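Local atomic coordinates of amidase, hydantoinase/carbamoylase family (Burkholderia ambifaria, PDB entry 5TP4), a protein that probably hydrolyses the carbon-nitrogen bond of N-carbamoyl-L-amino acids, as a zinc-dependent amidase of the peptidase M20 family. Residues 41-46 / 140-145; 68-73 / 185-190; 90-95 / 135-140; 148-153 / 368-373. All blocks are in the same frame, centred on the assembly; numbering follows the deposited sequence.

Contact 1. Residues 41-46 / 140-145. With EDO (1,2-ethanediol), chain C.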
loop_
_atom_site.group_PDB
_atom_site.type_symbol
_atom_site.label_atom_id
_atom_site.label_comp_id
_atom_site.label_asym_id
_atom_site.label_seq_id
_atom_site.Cartn_x
_atom_site.Cartn_y
_atom_site.Cartn_z
ATOM N N LEU B 41 -3.410 -18.699 23.995
ATOM C CA LEU B 41 -4.111 -19.090 22.774
ATOM C C LEU B 41 -5.011 -20.292 23.037
ATOM O O LEU B 41 -4.640 -21.229 23.750
ATOM C CB LEU B 41 -3.089 -19.399 21.667
ATOM C CG LEU B 41 -2.501 -18.134 21.034
ATOM C CD1 LEU B 41 -1.237 -18.438 20.247
ATOM C CD2 LEU B 41 -3.537 -17.506 20.136
ATOM N N ALA B 42 -6.213 -20.257 22.455
ATOM C CA ALA B 42 -7.232 -21.255 22.743
ATOM C C ALA B 42 -6.693 -22.682 22.681
ATOM O O ALA B 42 -6.053 -23.091 21.705
ATOM C CB ALA B 42 -8.392 -21.073 21.757
ATOM N N LEU B 43 -6.943 -23.430 23.747
ATOM C CA LEU B 43 -6.665 -24.864 23.876
ATOM C C LEU B 43 -5.182 -25.218 23.884
ATOM O O LEU B 43 -4.844 -26.402 23.776
ATOM C CB LEU B 43 -7.392 -25.680 22.790
ATOM C CG LEU B 43 -8.888 -25.312 22.752
ATOM C CD1 LEU B 43 -9.639 -26.163 21.702
ATOM C CD2 LEU B 43 -9.572 -25.460 24.114
ATOM N N THR B 44 -4.290 -24.243 24.041
ATOM C CA THR B 44 -2.910 -24.539 24.347
ATOM C C THR B 44 -2.777 -24.840 25.833
ATOM O O THR B 44 -3.722 -24.671 26.600
ATOM C CB THR B 44 -1.995 -23.374 23.976
ATOM O OG1 THR B 44 -2.386 -22.207 24.718
ATOM C CG2 THR B 44 -2.059 -23.093 22.472
ATOM N N ASP B 45 -1.581 -25.309 26.223
ATOM C CA ASP B 45 -1.297 -25.576 27.634
ATOM C C ASP B 45 -1.606 -24.367 28.518
ATOM O O ASP B 45 -2.211 -24.515 29.585
ATOM C CB ASP B 45 0.159 -25.999 27.821
ATOM C CG ASP B 45 0.435 -27.422 27.365
ATOM O OD1 ASP B 45 -0.516 -28.209 27.173
ATOM O OD2 ASP B 45 1.626 -27.769 27.213
ATOM N N ASP B 46 -1.221 -23.154 28.091
ATOM C CA ASP B 46 -1.508 -21.989 28.932
ATOM C C ASP B 46 -2.992 -21.656 28.985
ATOM O O ASP B 46 -3.473 -21.198 30.030
ATOM C CB ASP B 46 -0.691 -20.772 28.475
ATOM C CG ASP B 46 0.730 -20.823 29.001
ATOM O OD1 ASP B 46 0.925 -21.395 30.111
ATOM O OD2 ASP B 46 1.653 -20.311 28.320
ATOM N N ALA B 140 -7.989 -16.631 16.694
ATOM C CA ALA B 140 -6.583 -16.533 16.307
ATOM C C ALA B 140 -6.005 -17.902 15.946
ATOM O O ALA B 140 -5.469 -18.092 14.845
ATOM C CB ALA B 140 -5.770 -15.890 17.444
ATOM N N ARG B 141 -6.087 -18.862 16.870
ATOM C CA ARG B 141 -5.555 -20.189 16.585
ATOM C C ARG B 141 -6.458 -20.951 15.632
ATOM O O ARG B 141 -5.972 -21.603 14.701
ATOM C CB ARG B 141 -5.367 -20.981 17.874
ATOM C CG ARG B 141 -4.809 -22.374 17.607
ATOM C CD ARG B 141 -4.472 -23.110 18.863
ATOM N NE ARG B 141 -4.009 -24.457 18.525
ATOM C CZ ARG B 141 -3.980 -25.475 19.377
ATOM N NH1 ARG B 141 -4.384 -25.301 20.632
ATOM N NH2 ARG B 141 -3.559 -26.665 18.969
ATOM N N PHE B 142 -7.766 -20.879 15.848
ATOM C CA PHE B 142 -8.761 -21.512 14.997
ATOM C C PHE B 142 -9.727 -20.452 14.495
ATOM O O PHE B 142 -10.011 -19.480 15.192
ATOM C CB PHE B 142 -9.550 -22.588 15.756
ATOM C CG PHE B 142 -8.691 -23.714 16.314
ATOM C CD1 PHE B 142 -8.299 -24.776 15.502
ATOM C CD2 PHE B 142 -8.314 -23.724 17.658
ATOM C CE1 PHE B 142 -7.522 -25.828 16.023
ATOM C CE2 PHE B 142 -7.546 -24.754 18.174
ATOM C CZ PHE B 142 -7.150 -25.811 17.358
ATOM N N ALA B 143 -10.268 -20.669 13.290
ATOM C CA ALA B 143 -11.354 -19.843 12.803
ATOM C C ALA B 143 -12.686 -20.547 13.033
ATOM O O ALA B 143 -12.765 -21.776 12.951
ATOM C CB ALA B 143 -11.184 -19.550 11.307
ATOM N N PRO B 144 -13.771 -19.813 13.311
ATOM C CA PRO B 144 -13.859 -18.353 13.385
ATOM C C PRO B 144 -13.661 -17.781 14.780
ATOM O O PRO B 144 -13.509 -18.515 15.761
ATOM C CB PRO B 144 -15.301 -18.086 12.948
ATOM C CG PRO B 144 -16.048 -19.260 13.589
ATOM C CD PRO B 144 -15.099 -20.444 13.458
ATOM N N ALA B 145 -13.709 -16.454 14.862
ATOM C CA ALA B 145 -13.897 -15.824 16.157
ATOM C C ALA B 145 -15.239 -16.264 16.729
ATOM O O ALA B 145 -16.158 -16.649 15.995
ATOM C CB ALA B 145 -13.843 -14.299 16.037
HETATM C C1 EDO C . 2.188 -20.175 32.806
HETATM O O1 EDO C . 3.033 -21.095 32.101
HETATM C C2 EDO C . 2.960 -18.892 33.095
HETATM O O2 EDO C . 3.432 -18.383 31.850
#

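Contact 2. Residues 68-73 / 185-190. With EDO (1,2-ethanediol), chain S.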
loop_
_atom_site.group_PDB
_atom_site.type_symbol
_atom_site.label_atom_id
_atom_site.label_comp_id
_atom_site.label_asym_id
_atom_site.label_seq_id
_atom_site.Cartn_x
_atom_site.Cartn_y
_atom_site.Cartn_z
ATOM N N ASP B 68 -18.676 -28.502 27.883
ATOM C CA ASP B 68 -19.481 -29.162 26.862
ATOM C C ASP B 68 -18.568 -29.721 25.776
ATOM O O ASP B 68 -17.336 -29.670 25.886
ATOM C CB ASP B 68 -20.553 -28.221 26.310
ATOM C CG ASP B 68 -19.994 -27.053 25.488
ATOM O OD1 ASP B 68 -18.811 -27.075 25.065
ATOM O OD2 ASP B 68 -20.772 -26.094 25.285
ATOM N N ALA B 69 -19.179 -30.240 24.696
ATOM C CA ALA B 69 -18.467 -30.987 23.660
ATOM C C ALA B 69 -17.548 -30.127 22.804
ATOM O O ALA B 69 -16.770 -30.691 22.017
ATOM C CB ALA B 69 -19.462 -31.732 22.756
ATOM N N VAL B 70 -17.568 -28.802 22.961
ATOM C CA VAL B 70 -16.603 -27.944 22.280
ATOM C C VAL B 70 -15.744 -27.176 23.294
ATOM O O VAL B 70 -15.047 -26.213 22.949
ATOM C CB VAL B 70 -17.303 -27.012 21.267
ATOM C CG1 VAL B 70 -18.017 -25.844 21.943
ATOM C CG2 VAL B 70 -16.320 -26.510 20.204
ATOM N N GLY B 71 -15.729 -27.629 24.547
ATOM C CA GLY B 71 -14.831 -27.020 25.516
ATOM C C GLY B 71 -15.363 -25.786 26.203
ATOM O O GLY B 71 -14.629 -25.182 27.002
ATOM N N ASN B 72 -16.596 -25.366 25.920
ATOM C CA ASN B 72 -17.132 -24.210 26.640
ATOM C C ASN B 72 -17.180 -24.574 28.116
ATOM O O ASN B 72 -17.599 -25.680 28.470
ATOM C CB ASN B 72 -18.523 -23.836 26.146
ATOM C CG ASN B 72 -18.539 -23.307 24.710
ATOM O OD1 ASN B 72 -17.671 -22.538 24.304
ATOM N ND2 ASN B 72 -19.567 -23.699 23.947
ATOM N N LEU B 73 -16.695 -23.674 28.972
ATOM C CA LEU B 73 -16.458 -23.953 30.391
ATOM C C LEU B 73 -17.534 -23.259 31.216
ATOM O O LEU B 73 -17.626 -22.028 31.201
ATOM C CB LEU B 73 -15.062 -23.461 30.796
ATOM C CG LEU B 73 -14.515 -23.721 32.210
ATOM C CD1 LEU B 73 -14.547 -25.209 32.603
ATOM C CD2 LEU B 73 -13.073 -23.219 32.266
ATOM N N ARG B 185 -21.300 -33.467 26.844
ATOM C CA ARG B 185 -22.634 -32.884 26.721
ATOM C C ARG B 185 -22.732 -32.030 25.460
ATOM O O ARG B 185 -21.855 -31.213 25.196
ATOM C CB ARG B 185 -22.930 -32.032 27.960
ATOM C CG ARG B 185 -24.279 -31.346 27.966
ATOM C CD ARG B 185 -24.530 -30.565 29.266
ATOM N NE ARG B 185 -23.815 -29.288 29.320
ATOM C CZ ARG B 185 -22.792 -29.025 30.135
ATOM N NH1 ARG B 185 -22.354 -29.955 30.973
ATOM N NH2 ARG B 185 -22.212 -27.826 30.121
ATOM N N ALA B 186 -23.790 -32.227 24.671
ATOM C CA ALA B 186 -23.950 -31.425 23.464
ATOM C C ALA B 186 -24.071 -29.949 23.835
ATOM O O ALA B 186 -24.780 -29.610 24.792
ATOM C CB ALA B 186 -25.204 -31.859 22.695
ATOM N N PRO B 187 -23.407 -29.040 23.109
ATOM C CA PRO B 187 -23.520 -27.615 23.454
ATOM C C PRO B 187 -24.925 -27.087 23.220
ATOM O O PRO B 187 -25.637 -27.519 22.312
ATOM C CB PRO B 187 -22.510 -26.931 22.523
ATOM C CG PRO B 187 -21.553 -28.050 22.109
ATOM C CD PRO B 187 -22.421 -29.272 22.038
ATOM N N GLY B 188 -25.328 -26.162 24.076
ATOM C CA GLY B 188 -26.635 -25.539 23.999
ATOM C C GLY B 188 -27.390 -25.691 25.297
ATOM O O GLY B 188 -26.868 -26.172 26.308
ATOM N N GLY B 189 -28.639 -25.259 25.270
ATOM C CA GLY B 189 -29.484 -25.391 26.435
ATOM C C GLY B 189 -30.183 -24.088 26.749
ATOM O O GLY B 189 -29.771 -23.028 26.255
ATOM N N ALA B 190 -31.219 -24.161 27.584
ATOM C CA ALA B 190 -32.058 -23.005 27.868
ATOM C C ALA B 190 -31.294 -21.979 28.680
ATOM O O ALA B 190 -30.530 -22.328 29.588
ATOM C CB ALA B 190 -33.310 -23.426 28.631
HETATM C C1 EDO S . -27.272 -23.729 29.009
HETATM O O1 EDO S . -28.261 -24.389 29.808
HETATM C C2 EDO S . -26.241 -23.105 29.931
HETATM O O2 EDO S . -25.564 -24.162 30.626
HETATM O O HOH W 1 -23.260 -25.925 26.330
#

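Contact 3. Residues 90-95 / 135-140. With ZN (zinc ion), chain P.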
loop_
_atom_site.group_PDB
_atom_site.type_symbol
_atom_site.label_atom_id
_atom_site.label_comp_id
_atom_site.label_asym_id
_atom_site.label_seq_id
_atom_site.Cartn_x
_atom_site.Cartn_y
_atom_site.Cartn_z
ATOM N N GLY B 90 -20.977 -14.293 31.038
ATOM C CA GLY B 90 -19.916 -14.892 30.257
ATOM C C GLY B 90 -18.922 -13.884 29.724
ATOM O O GLY B 90 -19.158 -12.676 29.725
ATOM N N SER B 91 -17.794 -14.432 29.278
ATOM C CA SER B 91 -16.851 -13.782 28.375
ATOM C C SER B 91 -15.865 -14.878 27.961
ATOM O O SER B 91 -16.303 -16.009 27.700
ATOM C CB SER B 91 -16.178 -12.570 29.025
ATOM O OG SER B 91 -15.678 -11.698 28.012
ATOM N N HIS B 92 -14.555 -14.605 27.919
ATOM C CA HIS B 92 -13.615 -15.623 27.461
ATOM C C HIS B 92 -12.248 -15.454 28.103
ATOM O O HIS B 92 -11.784 -14.328 28.294
ATOM C CB HIS B 92 -13.454 -15.569 25.940
ATOM C CG HIS B 92 -12.831 -14.305 25.448
ATOM N ND1 HIS B 92 -11.484 -14.195 25.168
ATOM C CD2 HIS B 92 -13.367 -13.084 25.199
ATOM C CE1 HIS B 92 -11.219 -12.967 24.765
ATOM N NE2 HIS B 92 -12.341 -12.269 24.778
ATOM N N LEU B 93 -11.592 -16.584 28.379
ATOM C CA LEU B 93 -10.262 -16.572 28.977
ATOM C C LEU B 93 -9.159 -16.642 27.937
ATOM O O LEU B 93 -8.021 -16.291 28.252
ATOM C CB LEU B 93 -10.110 -17.733 29.958
ATOM C CG LEU B 93 -10.959 -17.571 31.232
ATOM C CD1 LEU B 93 -10.955 -18.878 32.025
ATOM C CD2 LEU B 93 -10.456 -16.400 32.096
ATOM N N ASP B 94 -9.463 -17.047 26.702
ATOM C CA ASP B 94 -8.404 -17.124 25.707
ATOM C C ASP B 94 -8.044 -15.730 25.172
ATOM O O ASP B 94 -8.783 -14.752 25.340
ATOM C CB ASP B 94 -8.796 -18.077 24.560
ATOM C CG ASP B 94 -9.888 -17.516 23.644
ATOM O OD1 ASP B 94 -11.033 -17.296 24.114
ATOM O OD2 ASP B 94 -9.602 -17.340 22.428
ATOM N N THR B 95 -6.873 -15.641 24.529
ATOM C CA THR B 95 -6.320 -14.348 24.129
ATOM C C THR B 95 -5.832 -14.390 22.691
ATOM O O THR B 95 -5.681 -15.455 22.081
ATOM C CB THR B 95 -5.124 -13.932 25.010
ATOM O OG1 THR B 95 -4.013 -14.812 24.742
ATOM C CG2 THR B 95 -5.483 -14.022 26.504
ATOM N N THR B 135 -15.129 -21.185 24.404
ATOM C CA THR B 135 -13.944 -21.631 23.675
ATOM C C THR B 135 -13.627 -20.732 22.488
ATOM O O THR B 135 -14.518 -20.354 21.720
ATOM C CB THR B 135 -14.160 -23.063 23.171
ATOM O OG1 THR B 135 -14.305 -23.936 24.292
ATOM C CG2 THR B 135 -13.000 -23.521 22.289
ATOM N N ASN B 136 -12.327 -20.430 22.312
ATOM C CA ASN B 136 -11.807 -19.800 21.088
ATOM C C ASN B 136 -12.634 -18.584 20.665
ATOM O O ASN B 136 -13.034 -18.446 19.502
ATOM C CB ASN B 136 -11.744 -20.810 19.941
ATOM C CG ASN B 136 -10.853 -20.349 18.785
ATOM O OD1 ASN B 136 -9.631 -20.429 18.873
ATOM N ND2 ASN B 136 -11.463 -19.918 17.683
ATOM N N GLU B 137 -12.864 -17.669 21.608
ATOM C CA GLU B 137 -13.521 -16.422 21.225
ATOM C C GLU B 137 -12.665 -15.617 20.251
ATOM O O GLU B 137 -13.198 -14.940 19.366
ATOM C CB GLU B 137 -13.839 -15.588 22.478
ATOM C CG GLU B 137 -14.549 -14.236 22.188
ATOM C CD GLU B 137 -13.604 -13.125 21.748
ATOM O OE1 GLU B 137 -12.376 -13.286 21.869
ATOM O OE2 GLU B 137 -14.091 -12.079 21.272
ATOM N N GLU B 138 -11.337 -15.686 20.386
ATOM C CA GLU B 138 -10.481 -14.747 19.674
ATOM C C GLU B 138 -10.326 -15.033 18.182
ATOM O O GLU B 138 -9.929 -14.127 17.445
ATOM C CB GLU B 138 -9.104 -14.710 20.333
ATOM C CG GLU B 138 -9.123 -14.023 21.691
ATOM C CD GLU B 138 -9.267 -12.495 21.614
ATOM O OE1 GLU B 138 -9.367 -11.926 20.498
ATOM O OE2 GLU B 138 -9.249 -11.850 22.689
ATOM N N GLY B 139 -10.597 -16.252 17.719
ATOM C CA GLY B 139 -10.407 -16.551 16.309
ATOM C C GLY B 139 -8.972 -16.471 15.810
ATOM O O GLY B 139 -8.748 -16.257 14.613
ATOM N N ALA B 140 -7.989 -16.631 16.694
ATOM C CA ALA B 140 -6.583 -16.533 16.307
ATOM C C ALA B 140 -6.005 -17.902 15.946
ATOM O O ALA B 140 -5.469 -18.092 14.845
ATOM C CB ALA B 140 -5.770 -15.890 17.444
HETATM ZN ZN ZN P . -12.749 -9.883 24.287
HETATM O O HOH W 2 -15.029 -10.485 23.657
HETATM O O HOH W 3 -12.239 -9.604 22.096
#

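Contact 4. Residues 148-153 / 368-373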
loop_
_atom_site.group_PDB
_atom_site.type_symbol
_atom_site.label_atom_id
_atom_site.label_comp_id
_atom_site.label_asym_id
_atom_site.label_seq_id
_atom_site.Cartn_x
_atom_site.Cartn_y
_atom_site.Cartn_z
ATOM N N GLY B 148 -16.823 -20.897 20.104
ATOM C CA GLY B 148 -17.561 -21.629 21.127
ATOM C C GLY B 148 -18.994 -21.136 21.288
ATOM O O GLY B 148 -19.925 -21.935 21.400
ATOM N N SER B 149 -19.191 -19.816 21.317
ATOM C CA SER B 149 -20.559 -19.320 21.435
ATOM C C SER B 149 -21.345 -19.534 20.146
ATOM O O SER B 149 -22.552 -19.793 20.204
ATOM C CB SER B 149 -20.557 -17.831 21.832
ATOM O OG SER B 149 -19.752 -17.079 20.937
ATOM N N ALA B 150 -20.695 -19.461 18.977
ATOM C CA ALA B 150 -21.394 -19.819 17.735
ATOM C C ALA B 150 -21.884 -21.267 17.757
ATOM O O ALA B 150 -22.980 -21.564 17.259
ATOM C CB ALA B 150 -20.483 -19.591 16.522
ATOM N N VAL B 151 -21.086 -22.194 18.305
ATOM C CA VAL B 151 -21.552 -23.581 18.404
ATOM C C VAL B 151 -22.691 -23.682 19.412
ATOM O O VAL B 151 -23.706 -24.335 19.156
ATOM C CB VAL B 151 -20.390 -24.535 18.756
ATOM C CG1 VAL B 151 -20.908 -25.974 19.006
ATOM C CG2 VAL B 151 -19.382 -24.563 17.609
ATOM N N PHE B 152 -22.557 -23.009 20.559
ATOM C CA PHE B 152 -23.625 -23.002 21.562
ATOM C C PHE B 152 -24.957 -22.520 20.988
ATOM O O PHE B 152 -26.022 -23.104 21.279
ATOM C CB PHE B 152 -23.211 -22.126 22.746
ATOM C CG PHE B 152 -24.217 -22.102 23.860
ATOM C CD1 PHE B 152 -24.144 -23.014 24.891
ATOM C CD2 PHE B 152 -25.217 -21.117 23.891
ATOM C CE1 PHE B 152 -25.073 -22.975 25.940
ATOM C CE2 PHE B 152 -26.142 -21.077 24.940
ATOM C CZ PHE B 152 -26.067 -21.998 25.947
ATOM N N THR B 153 -24.935 -21.457 20.178
ATOM C CA THR B 153 -26.181 -20.912 19.642
ATOM C C THR B 153 -26.665 -21.618 18.380
ATOM O O THR B 153 -27.739 -21.279 17.880
ATOM C CB THR B 153 -26.044 -19.407 19.345
ATOM O OG1 THR B 153 -25.066 -19.188 18.315
ATOM C CG2 THR B 153 -25.651 -18.651 20.609
ATOM N N ALA B 368 -21.208 -12.077 23.331
ATOM C CA ALA B 368 -22.552 -11.512 23.480
ATOM C C ALA B 368 -23.255 -11.291 22.145
ATOM O O ALA B 368 -24.484 -11.400 22.080
ATOM C CB ALA B 368 -22.500 -10.187 24.238
ATOM N N ILE B 369 -22.508 -10.960 21.084
ATOM C CA ILE B 369 -23.124 -10.751 19.767
ATOM C C ILE B 369 -23.855 -12.009 19.304
ATOM O O ILE B 369 -25.001 -11.960 18.799
ATOM C CB ILE B 369 -22.054 -10.330 18.743
ATOM C CG1 ILE B 369 -21.467 -8.981 19.122
ATOM C CG2 ILE B 369 -22.688 -10.300 17.333
ATOM C CD1 ILE B 369 -22.478 -7.849 19.150
ATOM N N LEU B 370 -23.186 -13.160 19.434
ATOM C CA LEU B 370 -23.793 -14.429 19.047
ATOM C C LEU B 370 -24.956 -14.776 19.965
ATOM O O LEU B 370 -26.001 -15.243 19.496
ATOM C CB LEU B 370 -22.753 -15.550 19.086
ATOM C CG LEU B 370 -21.749 -15.707 17.933
ATOM C CD1 LEU B 370 -22.409 -16.251 16.690
ATOM C CD2 LEU B 370 -20.969 -14.384 17.625
ATOM N N LEU B 371 -24.788 -14.570 21.271
ATOM C CA LEU B 371 -25.856 -14.925 22.211
ATOM C C LEU B 371 -27.106 -14.091 21.967
ATOM O O LEU B 371 -28.230 -14.601 22.072
ATOM C CB LEU B 371 -25.400 -14.748 23.660
ATOM C CG LEU B 371 -24.741 -15.971 24.320
ATOM C CD1 LEU B 371 -25.728 -17.127 24.598
ATOM C CD2 LEU B 371 -23.562 -16.530 23.499
ATOM N N ALA B 372 -26.932 -12.808 21.624
ATOM C CA ALA B 372 -28.070 -11.897 21.491
ATOM C C ALA B 372 -29.027 -12.323 20.400
ATOM O O ALA B 372 -30.201 -11.930 20.430
ATOM C CB ALA B 372 -27.588 -10.477 21.190
ATOM N N ARG B 373 -28.553 -13.106 19.436
ATOM C CA ARG B 373 -29.422 -13.568 18.371
ATOM C C ARG B 373 -30.308 -14.721 18.812
ATOM O O ARG B 373 -31.236 -15.073 18.080
ATOM C CB ARG B 373 -28.587 -13.955 17.160
ATOM C CG ARG B 373 -27.860 -12.741 16.585
ATOM C CD ARG B 373 -26.828 -13.135 15.522
ATOM N NE ARG B 373 -26.107 -11.943 15.081
ATOM C CZ ARG B 373 -24.864 -11.946 14.612
ATOM N NH1 ARG B 373 -24.196 -13.096 14.499
ATOM N NH2 ARG B 373 -24.293 -10.794 14.261
HETATM O O HOH W 4 -26.059 -16.865 17.258
#

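Contact 1. Residues 41-46 / 140-145
A type II beta turn running from Leu41 to Thr44, just ahead of helix 45-60, receives the side chain of Arg141 from the loop that follows the zinc-site glutamates. Arg141 reaches it with its chain extended from CG to NE and its CG anti to the backbone N (chi1 -180°), so that the guanidinium arrives beside the turn. There NH1 donates to Ala42 O at 3.0 Å, with an N-H...O angle of 155°; the carbonyl oxygen lies close to the guanidinium plane, and the donor in turn lies in the carbonyl plane. The same nitrogen sits 3.7 Å from Thr44 CG2, with the two side chains sliding past each other in opposite directions. Phe142 lies against the aliphatic part and guanidinium of its neighbour Arg141, while its CE2 comes 4.3 Å from Leu43 CD1. On the other flank Leu41 CD2 rests on Ala140 CB at 3.9 Å. The turn is closed from within: Leu41 O accepts from Thr44 N at 3.0 Å and from Thr44 OG1 at 2.6 Å, and Thr44 is the N-cap of the helix. Arg141 is held from two directions, because its NE also forms a salt bridge with Asp166, which should fix the rotation of the guanidinium. A 1,2-ethanediol, probably from the crystallisation liquor, binds Asp46 OD1. Helix 172-179 covers the apolar side, with Leu172 touching both Leu43 and Phe142, Leu176 touching Leu43 and Ala175 lying on Arg141; the contact thus joins the start of helix 45-60 to the loop between strand 129-133 and helix 147-153.

Contact 2. Residues 68-73 / 185-190
Residues 68-71 form a type I beta turn between strands 64-67 and 73-77, and the irregular segment 185-190 runs past its first corner. The CA atoms of Asp68 and Arg185 are 4.9 Å apart. One backbone bond joins the segments, from Ala69 N to Arg185 O at 2.9 Å, rather bent with an N-H...O angle of 134°. Pro187 then lays its ring across the turn: CD is 3.9 Å from Ala69 CB, CG approaches Val70 CG1, and CB meets Asp68 OD2 at 3.4 Å, the aspartate and proline side chains crossing at about a right angle. Asp68 organises the turn with both oxygens. Its chi1 of 68° places CG between the backbone N and the carbonyl carbon, bringing OD1 back over the chain to accept from Val70 N at 3.0 Å, an Asx turn, and from Asn72 N; these donors reach OD1 from opposite faces of the carboxylate. OD2 uses its syn lone pair for Asn72 ND2 at 3.0 Å. The same oxygen accepts a hydrogen bond from a water at 2.7 Å, and this water accepts from Gly188 N, adding a bridge between the segments. Four donors on one buried carboxylate should favour its charged form. The bent Arg185 side chain passes its guanidinium face over Asp68 CA, with NH1 bonded to Ser66. Outside the two segments, Leu158 of helix 158-163 touches Ala69, Val70 and Pro187, while Val151 of helix 147-153 packs on Val70 and Pro187, so the turn and the loop leading to strand 193-199 both pack on these two helices.

Contact 3. Residues 90-95 / 135-140
Asp94 takes two successive backbone amides in its carboxylate: Glu137 N donates to OD1 at 3.1 Å, and Glu138 N donates to OD2 at 3.1 Å on its syn lone pair, the straighter bond at 161°. Tucked back over its own backbone by a chi1 of 71°, this carboxylate faces the loop that carries both glutamates and fixes where their side chains begin. His92 ND1 makes a weak bond to Asp94 O, while NE2 binds a zinc ion at 2.5 Å. Two waters complete that ion's coordination together with His198, and both donate to Glu137 OE2. The Glu137 carboxylate stacks over one face of the imidazole, planes 14° apart, with OE1 3.1 Å from His92 NE2. Its CB adds a CH-pi contact at 3.8 Å from the ring centroid. Glu138 instead comes to the ring edge, its carboxylate nearly perpendicular to the imidazole and OE2 3.1 Å from His92 CE1; OE1 is held by Gln96, and the nearest side-chain atom of Glu138 lies about 2 Å from a second zinc ion. Further out, Glu138 CG packs on the backbone of Thr95, and Asp367 of helix 367-372 touches both His92 and Glu137. The histidine after strand 87-91 and the Glu-Glu pair after strand 129-133, Glu137 meeting zinc through waters and Glu138 beside the second ion, contribute to the dinuclear zinc centre characteristic of the M20 family.

Contact 4. Residues 148-153 / 368-373
Apolar contacts dominate where helices 147-153 and 367-372 run side by side in the same direction; the axes of the short segments 148-153 and 368-372 approach to 8.8 Å, with their directions 9° apart. Leu370 presses on the first helix with CD1, 3.9 Å from Ala150 CB, while its CB lies 3.8 Å from Ser149 OG. Leu371 divides its two methyls: CD2 fits between Ser149 CB, at 3.7 Å, and Thr153 CG2, whereas CD1 approaches the Phe152 ring obliquely, 4.0 Å from CE2. A chi1 of -177° swings that ring out on the side away from its own N, and Trp134 meets it edge-to-face. Thr153 CG2 also lies against Leu370 O.

Between the two segments the polar link is a water, 2.7 Å from Thr153 OG1, which donates to Leu370 O at 2.8 Å and so bridges the two helices. Ser149 OG also bonds directly to Asp367, the residue that opens helix 367-372 and touches the zinc-site residues His92 and Glu137. The interface therefore relies on the fit of leucine methyls, supplemented by the Thr153-water-Leu370 bridge and the Ser149 to Asp367 bond.

From the N terminus, the turn ahead of helix 45-60 closes back on residues 140-145 in contact 1, and the turn between strands 64-67 and 73-77 closes on residues 185-190 in contact 2; these two loops cross. Contact 3, the shortest closure, is nested inside both, shares Ala140 with contact 1 and meets contact 2 where Asn72 OD1 and Val70 O bond to Thr135. Contact 4 opens after contacts 1 and 3 have closed, crosses contact 2, and spans the longest loop, bringing helix 367-372 to helix 147-153. Asn72 ND2 to Gly148 O joins contacts 2 and 4, and Thr135 O to Gly148 N joins 3 and 4, around the zinc-site loop.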